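PDB 3G7N: lipase from Penicillium expansum, which hydrolyses triacylglycerols and other acylglycerol lipids as a secreted alkaline lipase, releasing free fatty acids. Local coordinates for residues 58-66 / 129-138. Numbering follows the deposited sequence.
Sequences IAVIMRGST and VGHSLGGALT
Val-129 N donates to Val-60 O (2.9 Å) and Val-129 O accepts from Met-62 N at 165°, so the two bonds bracket Ile-61 in a parallel ladder whose strand axes run 11° apart. Beyond Met-62 the ladder gives way to water, one molecule donating to Met-62 O and accepting from His-131 N. Ile-61 and Val-129 point the same way from the sheet, CG1 to CG1 3.7 Å; the Val-129 methyl gets there by sitting between its own N and carbonyl carbon (chi1 56°). On the other face Met-62, bent at chi2 and chi3, crosses Leu-137 at about a right angle, CE 4.2 Å from CD1. With no side chain at either glycine, the backbones close in: Gly-64 CA lies 3.4 Å from Gly-134 N, and Gly-134 CA 3.7 Å from Met-62 O. Gly-134 O is gripped from opposite faces of its plane by Thr-138 N and OG1. Ser-65 OG rests against Leu-133 CD2 (3.5 Å), while a water accepts from Ser-65 N and Leu-133 N. Ser-132, the nucleophile, has positive phi, the strained turn of a GxSxG nucleophile elbow, and its OG bonds to His-241 of the charge relay. Around this part of the central sheet of the alpha/beta-hydrolase fold, helix 8-23 packs on Val-129 and His-131 and helix 97-120 on Val-60, while strand 45-52 pairs antiparallel with strand 57-62.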
loop_
_atom_site.group_PDB
_atom_site.type_symbol
_atom_site.label_atom_id
_atom_site.label_comp_id
_atom_site.label_asym_id
_atom_site.label_seq_id
_atom_site.Cartn_x
_atom_site.Cartn_y
_atom_site.Cartn_z
ATOM N N ILE A 58 -0.507 -2.010 -14.976
ATOM C CA ILE A 58 -1.732 -1.300 -14.643
ATOM C C ILE A 58 -1.700 -1.076 -13.139
ATOM O O ILE A 58 -1.451 -2.018 -12.380
ATOM C CB ILE A 58 -2.950 -2.157 -15.037
ATOM C CG1 ILE A 58 -2.995 -2.279 -16.562
ATOM C CG2 ILE A 58 -4.256 -1.594 -14.467
ATOM C CD1 ILE A 58 -3.811 -3.451 -17.071
ATOM N N ALA A 59 -1.814 0.198 -12.742
ATOM C CA ALA A 59 -1.469 0.643 -11.383
ATOM C C ALA A 59 -2.689 1.216 -10.681
ATOM O O ALA A 59 -3.470 1.975 -11.259
ATOM C CB ALA A 59 -0.392 1.704 -11.456
ATOM N N VAL A 60 -2.794 0.867 -9.406
ATOM C CA VAL A 60 -3.753 1.462 -8.468
ATOM C C VAL A 60 -2.973 2.179 -7.370
ATOM O O VAL A 60 -2.228 1.539 -6.610
ATOM C CB VAL A 60 -4.636 0.374 -7.826
ATOM C CG1 VAL A 60 -5.604 0.993 -6.830
ATOM C CG2 VAL A 60 -5.396 -0.443 -8.906
ATOM N N ILE A 61 -3.105 3.500 -7.314
ATOM C CA ILE A 61 -2.282 4.314 -6.414
ATOM C C ILE A 61 -3.225 5.008 -5.440
ATOM O O ILE A 61 -4.095 5.780 -5.856
ATOM C CB ILE A 61 -1.493 5.380 -7.183
ATOM C CG1 ILE A 61 -0.666 4.766 -8.319
ATOM C CG2 ILE A 61 -0.571 6.139 -6.232
ATOM C CD1 ILE A 61 -0.081 5.802 -9.281
ATOM N N MET A 62 -3.113 4.666 -4.162
ATOM C CA MET A 62 -4.029 5.189 -3.153
ATOM C C MET A 62 -3.378 6.290 -2.340
ATOM O O MET A 62 -2.230 6.171 -1.911
ATOM C CB MET A 62 -4.474 4.078 -2.216
ATOM C CG MET A 62 -5.250 2.947 -2.942
ATOM S SD MET A 62 -6.616 3.508 -4.011
ATOM C CE MET A 62 -7.737 4.196 -2.786
ATOM N N ARG A 63 -4.144 7.338 -2.080
ATOM C CA ARG A 63 -3.662 8.431 -1.227
ATOM C C ARG A 63 -3.851 8.070 0.230
ATOM O O ARG A 63 -4.907 7.542 0.606
ATOM C CB ARG A 63 -4.375 9.735 -1.565
ATOM C CG ARG A 63 -3.691 10.958 -0.956
ATOM C CD ARG A 63 -4.567 12.175 -1.077
ATOM N NE ARG A 63 -5.669 12.095 -0.132
ATOM C CZ ARG A 63 -6.758 12.845 -0.192
ATOM N NH1 ARG A 63 -6.758 13.954 -0.926
ATOM N NH2 ARG A 63 -7.755 12.609 0.642
ATOM N N GLY A 64 -2.939 8.549 1.083
ATOM C CA GLY A 64 -3.188 8.619 2.527
ATOM C C GLY A 64 -4.160 9.738 2.922
ATOM O O GLY A 64 -4.831 10.347 2.078
ATOM N N SER A 65 -4.353 9.911 4.231
ATOM C CA SER A 65 -5.238 10.968 4.746
ATOM C C SER A 65 -4.636 12.332 4.429
ATOM O O SER A 65 -3.427 12.482 4.398
ATOM C CB SER A 65 -5.432 10.822 6.250
ATOM O OG SER A 65 -5.475 9.462 6.647
ATOM N N THR A 66 -5.481 13.352 4.312
ATOM C CA THR A 66 -4.953 14.700 4.091
ATOM C C THR A 66 -4.443 15.332 5.385
ATOM O O THR A 66 -3.726 16.335 5.346
ATOM C CB THR A 66 -5.968 15.640 3.421
ATOM O OG1 THR A 66 -7.134 15.763 4.246
ATOM C CG2 THR A 66 -6.361 15.122 2.042
ATOM N N VAL A 129 -0.092 0.601 -4.864
ATOM C CA VAL A 129 0.878 1.328 -4.039
ATOM C C VAL A 129 0.175 2.440 -3.286
ATOM O O VAL A 129 -0.801 3.026 -3.779
ATOM C CB VAL A 129 2.001 1.910 -4.939
ATOM C CG1 VAL A 129 1.443 2.789 -6.025
ATOM C CG2 VAL A 129 3.028 2.648 -4.143
ATOM N N GLY A 130 0.744 2.778 -2.128
ATOM C CA GLY A 130 0.287 3.943 -1.397
ATOM C C GLY A 130 1.014 4.061 -0.085
ATOM O O GLY A 130 1.656 3.131 0.370
ATOM N N HIS A 131 0.876 5.231 0.528
ATOM C CA HIS A 131 1.593 5.569 1.764
ATOM C C HIS A 131 0.609 5.839 2.923
ATOM O O HIS A 131 -0.438 6.447 2.743
ATOM C CB HIS A 131 2.458 6.801 1.506
ATOM C CG HIS A 131 3.048 7.408 2.751
ATOM N ND1 HIS A 131 2.444 8.455 3.410
ATOM C CD2 HIS A 131 4.236 7.205 3.360
ATOM C CE1 HIS A 131 3.213 8.827 4.421
ATOM N NE2 HIS A 131 4.303 8.091 4.410
ATOM N N SER A 132 0.999 5.390 4.124
ATOM C CA SER A 132 0.253 5.651 5.361
ATOM C C SER A 132 -1.127 4.968 5.277
ATOM O O SER A 132 -1.173 3.754 5.055
ATOM C CB SER A 132 0.214 7.150 5.663
ATOM O OG SER A 132 -0.344 7.357 6.962
ATOM N N LEU A 133 -2.228 5.692 5.444
ATOM C CA LEU A 133 -3.535 5.089 5.196
ATOM C C LEU A 133 -3.609 4.532 3.777
ATOM O O LEU A 133 -4.267 3.521 3.541
ATOM C CB LEU A 133 -4.664 6.104 5.427
ATOM C CG LEU A 133 -6.090 5.619 5.073
ATOM C CD1 LEU A 133 -6.548 4.430 5.916
ATOM C CD2 LEU A 133 -7.123 6.760 5.151
ATOM N N GLY A 134 -2.968 5.218 2.822
ATOM C CA GLY A 134 -2.855 4.691 1.465
ATOM C C GLY A 134 -2.145 3.346 1.396
ATOM O O GLY A 134 -2.440 2.524 0.517
ATOM N N GLY A 135 -1.186 3.128 2.281
ATOM C CA GLY A 135 -0.533 1.821 2.416
ATOM C C GLY A 135 -1.413 0.763 3.053
ATOM O O GLY A 135 -1.488 -0.367 2.575
ATOM N N ALA A 136 -2.187 1.168 4.059
ATOM C CA ALA A 136 -3.165 0.252 4.648
ATOM C C ALA A 136 -4.193 -0.127 3.581
ATOM O O ALA A 136 -4.595 -1.304 3.469
ATOM C CB ALA A 136 -3.834 0.887 5.875
ATOM N N LEU A 137 -4.649 0.846 2.796
ATOM C CA LEU A 137 -5.565 0.553 1.701
ATOM C C LEU A 137 -4.936 -0.395 0.682
ATOM O O LEU A 137 -5.612 -1.292 0.173
ATOM C CB LEU A 137 -6.053 1.838 1.019
ATOM C CG LEU A 137 -6.976 2.715 1.878
ATOM C CD1 LEU A 137 -7.067 4.146 1.326
ATOM C CD2 LEU A 137 -8.351 2.073 2.003
ATOM N N THR A 138 -3.651 -0.205 0.386
ATOM C CA THR A 138 -2.945 -1.062 -0.554
ATOM C C THR A 138 -2.875 -2.497 -0.034
ATOM O O THR A 138 -2.912 -3.455 -0.838
ATOM C CB THR A 138 -1.534 -0.503 -0.785
ATOM O OG1 THR A 138 -1.634 0.734 -1.483
ATOM C CG2 THR A 138 -0.653 -1.437 -1.607
HETATM O O HOH W 1 -3.328 0.673 -3.846
HETATM O O HOH W 2 -0.117 7.666 -0.943
HETATM O O HOH W 3 -2.708 8.607 6.217
#